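Local coordinates for L-threonine-O-3-phosphate decarboxylase (Porphyromonas gingivalis, PDB 3FKD), which probably binds pyridoxal 5'-phosphate and is thought to decarboxylate L-threonine O-3-phosphate, at residues 93-98 / 133-138; 117-122 / 140-145. All blocks are in the same frame, centred on the assembly; numbering follows the deposited sequence.

Contact 1. Residues 93-98 / 133-138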
ATOM      1  N   LEU A  93     -17.378  -1.909 -18.870  1.00 27.94           N
ATOM      2  CA  LEU A  93     -17.376  -0.861 -19.874  1.00 29.16           C
ATOM      3  C   LEU A  93     -16.457   0.248 -19.386  1.00 27.97           C
ATOM      4  O   LEU A  93     -16.694   0.835 -18.336  1.00 28.64           O
ATOM      5  CB  LEU A  93     -18.804  -0.301 -20.057  1.00 31.74           C
ATOM      6  CG  LEU A  93     -19.104   0.678 -21.218  1.00 33.67           C
ATOM      7  CD1 LEU A  93     -18.671   0.092 -22.562  1.00 32.91           C
ATOM      8  CD2 LEU A  93     -20.567   1.090 -21.273  1.00 32.93           C
ATOM      9  N   ILE A  94     -15.408   0.534 -20.135  1.00 25.63           N
ATOM     10  CA  ILE A  94     -14.494   1.594 -19.760  1.00 24.49           C
ATOM     11  C   ILE A  94     -14.418   2.703 -20.852  1.00 26.45           C
ATOM     12  O   ILE A  94     -14.114   2.431 -22.004  1.00 27.06           O
ATOM     13  CB  ILE A  94     -13.100   1.011 -19.510  1.00 24.42           C
ATOM     14  CG1 ILE A  94     -13.145  -0.085 -18.420  1.00 25.58           C
ATOM     15  CG2 ILE A  94     -12.135   2.095 -19.167  1.00 24.54           C
ATOM     16  CD1 ILE A  94     -11.824  -0.809 -18.191  1.00 23.40           C
ATOM     17  N   ALA A  95     -14.712   3.947 -20.497  1.00 24.40           N
ATOM     18  CA  ALA A  95     -14.507   5.042 -21.431  1.00 26.52           C
ATOM     19  C   ALA A  95     -13.015   5.312 -21.622  1.00 24.73           C
ATOM     20  O   ALA A  95     -12.252   5.218 -20.690  1.00 24.53           O
ATOM     21  CB  ALA A  95     -15.222   6.280 -20.966  1.00 25.81           C
ATOM     22  N   ILE A  96     -12.604   5.604 -22.847  1.00 24.86           N
ATOM     23  CA  ILE A  96     -11.225   5.938 -23.142  1.00 24.63           C
ATOM     24  C   ILE A  96     -11.163   7.233 -23.979  1.00 29.98           C
ATOM     25  O   ILE A  96     -12.140   7.615 -24.636  1.00 31.21           O
ATOM     26  CB  ILE A  96     -10.542   4.805 -23.924  1.00 27.04           C
ATOM     27  CG1 ILE A  96     -11.473   4.293 -25.019  1.00 29.84           C
ATOM     28  CG2 ILE A  96     -10.158   3.662 -23.011  1.00 27.09           C
ATOM     29  CD1 ILE A  96     -10.774   3.560 -26.152  1.00 29.76           C
ATOM     30  N   PRO A  97     -10.028   7.942 -23.935  1.00 27.50           N
ATOM     31  CA  PRO A  97      -8.921   7.587 -23.047  1.00 24.54           C
ATOM     32  C   PRO A  97      -9.306   7.790 -21.579  1.00 24.55           C
ATOM     33  O   PRO A  97     -10.287   8.507 -21.281  1.00 23.87           O
ATOM     34  CB  PRO A  97      -7.808   8.557 -23.447  1.00 23.97           C
ATOM     35  CG  PRO A  97      -8.443   9.588 -24.355  1.00 27.99           C
ATOM     36  CD  PRO A  97      -9.886   9.274 -24.547  1.00 25.99           C
ATOM     37  N   SER A  98      -8.533   7.176 -20.681  1.00 24.81           N
ATOM     38  CA  SER A  98      -8.737   7.273 -19.229  1.00 22.18           C
ATOM     39  C   SER A  98      -7.519   6.757 -18.472  1.00 22.77           C
ATOM     40  O   SER A  98      -6.625   6.168 -19.056  1.00 23.85           O
ATOM     41  CB  SER A  98      -9.979   6.499 -18.812  1.00 21.72           C
ATOM     42  OG  SER A  98      -9.944   5.180 -19.344  1.00 21.63           O
ATOM     43  N   CYS A 133     -19.372   0.002 -15.051  1.00 29.71           N
ATOM     44  CA  CYS A 133     -18.975   1.080 -15.914  1.00 26.72           C
ATOM     45  C   CYS A 133     -18.057   2.035 -15.143  1.00 26.58           C
ATOM     46  O   CYS A 133     -18.403   2.507 -14.062  1.00 26.68           O
ATOM     47  CB  CYS A 133     -20.207   1.818 -16.430  1.00 28.05           C
ATOM     48  SG  CYS A 133     -19.791   3.179 -17.495  1.00 29.30           S
ATOM     49  N   TRP A 134     -16.903   2.329 -15.731  1.00 25.77           N
ATOM     50  CA  TRP A 134     -15.842   3.067 -15.062  1.00 26.62           C
ATOM     51  C   TRP A 134     -15.668   4.494 -15.620  1.00 27.02           C
ATOM     52  O   TRP A 134     -15.196   4.702 -16.743  1.00 29.10           O
ATOM     53  CB  TRP A 134     -14.530   2.277 -15.157  1.00 25.18           C
ATOM     54  CG  TRP A 134     -14.561   0.863 -14.524  1.00 27.18           C
ATOM     55  CD1 TRP A 134     -15.302  -0.226 -14.941  1.00 27.25           C
ATOM     56  CD2 TRP A 134     -13.794   0.402 -13.399  1.00 24.11           C
ATOM     57  NE1 TRP A 134     -15.050  -1.314 -14.131  1.00 24.09           N
ATOM     58  CE2 TRP A 134     -14.113  -0.969 -13.202  1.00 22.53           C
ATOM     59  CE3 TRP A 134     -12.849   1.007 -12.560  1.00 24.24           C
ATOM     60  CZ2 TRP A 134     -13.544  -1.731 -12.193  1.00 23.68           C
ATOM     61  CZ3 TRP A 134     -12.280   0.250 -11.541  1.00 23.74           C
ATOM     62  CH2 TRP A 134     -12.637  -1.121 -11.371  1.00 24.38           C
ATOM     63  N   LEU A 135     -16.056   5.486 -14.837  1.00 26.15           N
ATOM     64  CA  LEU A 135     -15.960   6.868 -15.285  1.00 26.09           C
ATOM     65  C   LEU A 135     -15.107   7.704 -14.367  1.00 25.31           C
ATOM     66  O   LEU A 135     -14.828   7.342 -13.219  1.00 26.14           O
ATOM     67  CB  LEU A 135     -17.344   7.486 -15.407  1.00 27.84           C
ATOM     68  CG  LEU A 135     -18.198   6.610 -16.317  1.00 29.95           C
ATOM     69  CD1 LEU A 135     -19.669   6.897 -16.141  1.00 30.27           C
ATOM     70  CD2 LEU A 135     -17.744   6.759 -17.774  1.00 27.92           C
ATOM     71  N   CYS A 136     -14.661   8.825 -14.881  1.00 26.16           N
ATOM     72  CA  CYS A 136     -13.914   9.745 -14.051  1.00 25.89           C
ATOM     73  C   CYS A 136     -14.329  11.114 -14.517  1.00 25.52           C
ATOM     74  O   CYS A 136     -14.317  11.410 -15.702  1.00 25.44           O
ATOM     75  CB  CYS A 136     -12.409   9.485 -14.166  1.00 23.71           C
ATOM     76  SG  CYS A 136     -11.343  10.692 -13.390  1.00 24.18           S
ATOM     77  N   ASN A 137     -14.731  11.936 -13.569  1.00 26.75           N
ATOM     78  CA  ASN A 137     -15.348  13.194 -13.901  1.00 27.24           C
ATOM     79  C   ASN A 137     -14.829  14.295 -12.972  1.00 25.91           C
ATOM     80  O   ASN A 137     -15.057  14.223 -11.764  1.00 25.63           O
ATOM     81  CB  ASN A 137     -16.875  13.025 -13.793  1.00 28.21           C
ATOM     82  CG  ASN A 137     -17.615  14.278 -14.162  1.00 30.26           C
ATOM     83  OD1 ASN A 137     -17.268  14.915 -15.127  1.00 34.55           O
ATOM     84  ND2 ASN A 137     -18.616  14.651 -13.394  1.00 31.02           N
ATOM     85  N   PRO A 138     -14.109  15.303 -13.525  1.00 25.94           N
ATOM     86  CA  PRO A 138     -13.689  15.441 -14.932  1.00 25.74           C
ATOM     87  C   PRO A 138     -12.623  14.416 -15.260  1.00 24.72           C
ATOM     88  O   PRO A 138     -11.844  14.061 -14.388  1.00 24.03           O
ATOM     89  CB  PRO A 138     -13.074  16.850 -14.981  1.00 23.40           C
ATOM     90  CG  PRO A 138     -12.660  17.121 -13.636  1.00 23.60           C
ATOM     91  CD  PRO A 138     -13.704  16.481 -12.750  1.00 23.50           C
TER

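Contact 2. Residues 117-122 / 140-145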
ATOM      1  N   PRO A 117     -15.795   5.668 -26.313  1.00 34.37           N
ATOM      2  CA  PRO A 117     -15.177   6.996 -26.439  1.00 33.60           C
ATOM      3  C   PRO A 117     -15.723   8.018 -25.433  1.00 34.26           C
ATOM      4  O   PRO A 117     -16.925   8.254 -25.401  1.00 34.34           O
ATOM      5  CB  PRO A 117     -15.547   7.423 -27.864  1.00 33.75           C
ATOM      6  CG  PRO A 117     -16.115   6.231 -28.539  1.00 33.42           C
ATOM      7  CD  PRO A 117     -16.705   5.384 -27.434  1.00 35.43           C
ATOM      8  N   SER A 118     -14.850   8.610 -24.625  1.00 33.28           N
ATOM      9  CA  SER A 118     -15.297   9.577 -23.627  1.00 35.96           C
ATOM     10  C   SER A 118     -15.944  10.832 -24.244  1.00 38.59           C
ATOM     11  O   SER A 118     -16.796  11.477 -23.613  1.00 38.61           O
ATOM     12  CB  SER A 118     -14.169   9.963 -22.662  1.00 32.48           C
ATOM     13  OG  SER A 118     -13.018  10.406 -23.343  1.00 30.79           O
ATOM     14  N   ASN A 119     -15.582  11.191 -25.470  1.00 36.24           N
ATOM     15  CA  ASN A 119     -16.233  12.384 -26.009  1.00 39.45           C
ATOM     16  C   ASN A 119     -17.362  12.111 -26.980  1.00 39.82           C
ATOM     17  O   ASN A 119     -17.637  12.871 -27.900  1.00 40.51           O
ATOM     18  CB  ASN A 119     -15.238  13.435 -26.478  1.00 40.79           C
ATOM     19  CG  ASN A 119     -14.782  14.333 -25.320  1.00 44.44           C
ATOM     20  OD1 ASN A 119     -15.615  14.952 -24.624  1.00 46.44           O
ATOM     21  ND2 ASN A 119     -13.465  14.392 -25.092  1.00 38.84           N
ATOM     22  N   GLU A 120     -18.017  10.993 -26.722  1.00 38.62           N
ATOM     23  CA  GLU A 120     -19.268  10.652 -27.348  1.00 39.43           C
ATOM     24  C   GLU A 120     -20.111  10.329 -26.127  1.00 40.73           C
ATOM     25  O   GLU A 120     -19.573  10.136 -25.034  1.00 39.03           O
ATOM     26  CB  GLU A 120     -19.046   9.508 -28.331  1.00 38.24           C
ATOM     27  CG  GLU A 120     -17.736   9.789 -29.134  1.00 40.16           C
ATOM     28  CD  GLU A 120     -17.585   8.980 -30.424  1.00 48.36           C
ATOM     29  OE1 GLU A 120     -18.482   8.142 -30.706  1.00 48.99           O
ATOM     30  OE2 GLU A 120     -16.556   9.178 -31.140  1.00 42.76           O
ATOM     31  N   ASP A 121     -21.423  10.379 -26.263  1.00 42.09           N
ATOM     32  CA  ASP A 121     -22.248  10.435 -25.073  1.00 41.67           C
ATOM     33  C   ASP A 121     -22.342   9.044 -24.497  1.00 45.51           C
ATOM     34  O   ASP A 121     -22.904   8.146 -25.127  1.00 45.05           O
ATOM     35  CB  ASP A 121     -23.634  10.971 -25.404  1.00 45.09           C
ATOM     36  CG  ASP A 121     -24.538  11.041 -24.198  1.00 45.70           C
ATOM     37  OD1 ASP A 121     -24.060  10.764 -23.079  1.00 46.94           O
ATOM     38  OD2 ASP A 121     -25.732  11.374 -24.369  1.00 45.05           O
ATOM     39  N   ILE A 122     -21.782   8.861 -23.306  1.00 41.09           N
ATOM     40  CA  ILE A 122     -21.815   7.567 -22.671  1.00 41.51           C
ATOM     41  C   ILE A 122     -23.245   7.139 -22.326  1.00 41.91           C
ATOM     42  O   ILE A 122     -23.535   5.947 -22.168  1.00 37.53           O
ATOM     43  CB  ILE A 122     -20.898   7.554 -21.453  1.00 44.02           C
ATOM     44  CG1 ILE A 122     -21.068   8.850 -20.664  1.00 45.28           C
ATOM     45  CG2 ILE A 122     -19.440   7.475 -21.912  1.00 44.59           C
ATOM     46  CD1 ILE A 122     -22.373   8.955 -19.912  1.00 45.27           C
ATOM     47  N   ASN A 140      -9.388  12.284 -16.724  1.00 22.36           N
ATOM     48  CA  ASN A 140      -7.962  12.251 -17.057  1.00 22.29           C
ATOM     49  C   ASN A 140      -7.831  11.364 -18.306  1.00 21.55           C
ATOM     50  O   ASN A 140      -8.208  10.223 -18.255  1.00 20.48           O
ATOM     51  CB  ASN A 140      -7.250  11.602 -15.844  1.00 21.42           C
ATOM     52  CG  ASN A 140      -5.796  11.229 -16.096  1.00 21.44           C
ATOM     53  OD1 ASN A 140      -5.099  11.830 -16.909  1.00 22.90           O
ATOM     54  ND2 ASN A 140      -5.320  10.240 -15.350  1.00 23.24           N
ATOM     55  N   PRO A 141      -7.276  11.877 -19.428  1.00 24.37           N
ATOM     56  CA  PRO A 141      -6.510  13.110 -19.640  1.00 23.45           C
ATOM     57  C   PRO A 141      -7.321  14.208 -20.323  1.00 23.26           C
ATOM     58  O   PRO A 141      -6.832  15.316 -20.444  1.00 23.32           O
ATOM     59  CB  PRO A 141      -5.425  12.631 -20.618  1.00 22.87           C
ATOM     60  CG  PRO A 141      -5.990  11.356 -21.283  1.00 22.15           C
ATOM     61  CD  PRO A 141      -7.367  11.151 -20.712  1.00 24.33           C
ATOM     62  N   ASP A 142      -8.526  13.858 -20.765  1.00 25.53           N
ATOM     63  CA  ASP A 142      -9.447  14.645 -21.598  1.00 26.34           C
ATOM     64  C   ASP A 142      -9.976  15.916 -20.987  1.00 26.89           C
ATOM     65  O   ASP A 142     -10.225  16.899 -21.677  1.00 23.53           O
ATOM     66  CB  ASP A 142     -10.713  13.809 -21.779  1.00 25.82           C
ATOM     67  CG  ASP A 142     -10.783  13.220 -23.091  1.00 28.48           C
ATOM     68  OD1 ASP A 142      -9.927  13.628 -23.894  1.00 30.58           O
ATOM     69  OD2 ASP A 142     -11.647  12.353 -23.325  1.00 30.32           O
ATOM     70  N   GLY A 143     -10.282  15.816 -19.695  1.00 25.71           N
ATOM     71  CA  GLY A 143     -11.028  16.840 -18.991  1.00 24.67           C
ATOM     72  C   GLY A 143     -12.501  16.749 -19.318  1.00 24.88           C
ATOM     73  O   GLY A 143     -13.243  17.692 -19.070  1.00 29.07           O
ATOM     74  N   ARG A 144     -12.936  15.641 -19.896  1.00 24.29           N
ATOM     75  CA  ARG A 144     -14.339  15.511 -20.254  1.00 26.12           C
ATOM     76  C   ARG A 144     -15.154  15.595 -18.985  1.00 26.89           C
ATOM     77  O   ARG A 144     -14.812  14.990 -18.000  1.00 27.64           O
ATOM     78  CB  ARG A 144     -14.598  14.200 -20.985  1.00 27.15           C
ATOM     79  CG  ARG A 144     -16.005  14.053 -21.508  1.00 31.85           C
ATOM     80  CD  ARG A 144     -16.970  13.371 -20.519  1.00 33.99           C
ATOM     81  NE  ARG A 144     -16.342  12.359 -19.650  1.00 36.29           N
ATOM     82  CZ  ARG A 144     -16.317  11.044 -19.883  1.00 36.21           C
ATOM     83  NH1 ARG A 144     -16.888  10.556 -20.985  1.00 39.44           N
ATOM     84  NH2 ARG A 144     -15.723  10.213 -19.013  1.00 31.41           N
ATOM     85  N   LEU A 145     -16.220  16.373 -18.987  1.00 31.41           N
ATOM     86  CA  LEU A 145     -16.999  16.559 -17.769  1.00 32.11           C
ATOM     87  C   LEU A 145     -18.463  16.336 -18.074  1.00 34.10           C
ATOM     88  O   LEU A 145     -19.026  16.982 -18.958  1.00 36.38           O
ATOM     89  CB  LEU A 145     -16.779  17.958 -17.168  1.00 32.89           C
ATOM     90  CG  LEU A 145     -17.385  18.257 -15.766  1.00 34.62           C
ATOM     91  CD1 LEU A 145     -16.519  17.741 -14.663  1.00 30.73           C
ATOM     92  CD2 LEU A 145     -17.640  19.776 -15.514  1.00 37.83           C
TER
HETATM   93  O   HOH W   1     -11.259  12.344 -26.051  1.00 36.08           O

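Contact 1. Residues 93-98 / 133-138
Leu93 and Ile94 pair in parallel with Cys133 and Trp134, the two strand segments running 31° apart and separating from 4.7 Å between the CA atoms of Leu93 and Cys133 to 6.6 Å between those of Ala95 and Leu135. Leu93 O draws on both partners: Trp134 N donates to it over 3.0 Å, and Cys133 CA adds a C-H...O contact of 3.3 Å. The same oxygen lies at the edge of the Trp134 indole, 3.8 Å from CD1. Trp134 CG lies beside the backbone N (chi1 -60°), which lays the side chain alongside Ile94, pointing the same way, and Ile94 CG1 comes within 4.1 Å of Trp134 CD1. Ser92 holds the ring NE1, and Tyr102 and Cys106 of helix 100-108 pack on the face that carries Ile94 and Trp134. These are neighbouring strands of the seven-stranded mixed sheet in the large domain of fold type I pyridoxal phosphate enzymes. Leu93 and the small Cys133 meet loosely on the other face, CD2 to SG 4.4 Å, both suited to a buried apolar layer. Leu135 starts away from strand 93-96, but its CD2 returns to Ala95 CB at 4.1 Å, the branched chain reaching the small Ala95 where the strands diverge.

Contact 2. Residues 117-122 / 140-145
The Asn-Pro-Asp-Gly loop of this aminotransferase-type domain, residues 140-145 after strand 132-136, meets the type I beta turn Pro117-Glu120 that ends the edge strand 112-117. Asp142 and Arg144 both point toward residues 117-122, Asp142 to the Ser118 hydroxyl and Arg144 to the Ser118 carbonyl. Asp142 OD2 accepts from Ser118 OG, modelled at 2.4 Å, a length too short to be taken literally. The serine hydroxyl lies between its own backbone N and carbonyl carbon (chi1 53°), where Ile96 O on the adjacent strand is a second partner.

Arg144 bends at chi2 and chi3, which folds its guanidinium back over the turn. NH1 makes a weak bond to Ser118 O, 2.8 Å long but bent to 126° at the hydrogen, while Ser118 CB sits over one guanidinium face, 3.2 Å from NH1. Ile122 CG2 adds an apolar neighbour, 4.1 Å from NH1. Asn119 slides past the arginine in the opposite direction, its OD1 3.3 Å from the aliphatic Arg144 CG, with the amide turned 64° from the guanidinium. Its ND2 reaches Asp142 through a water, donating to that water over 3.2 Å; the water in turn donates to Asp142 OD2 over 2.8 Å.

A short hydroxyl suits the buried corner, and the longer amide suits the exposed end of the contact, where water can enter. The guanidinium does not pair with Asp142: Arg144 NE stays 6.0 Å from Asp142 OD2. One serine proton cannot serve both OD2 and Ile96 O at once, and the ionisation of Asp142 cannot be read from this geometry.

In the fold
The two contacts lie about 7 Å apart, centre to centre, and on the same side of the chain's centre, at the C-terminal ends of neighbouring strands. Contact 1 belongs to the strands themselves: every touching residue is buried, and backbone pairing plus apolar side chains hold it. Contact 2 joins loops, where the chain turns; there hydroxyl, carboxylate, guanidinium and water replace regular pairing, and Asn119 is exposed. They meet directly, since Ile96 O lies 2.9 Å from Ser118 N, a probable hydrogen bond, and the Leu145 side chain packs against Asn137 and Pro138. Strand 91-96 lies between strands 132-136 and 112-117, and contact 2 joins the loops that leave those two neighbours.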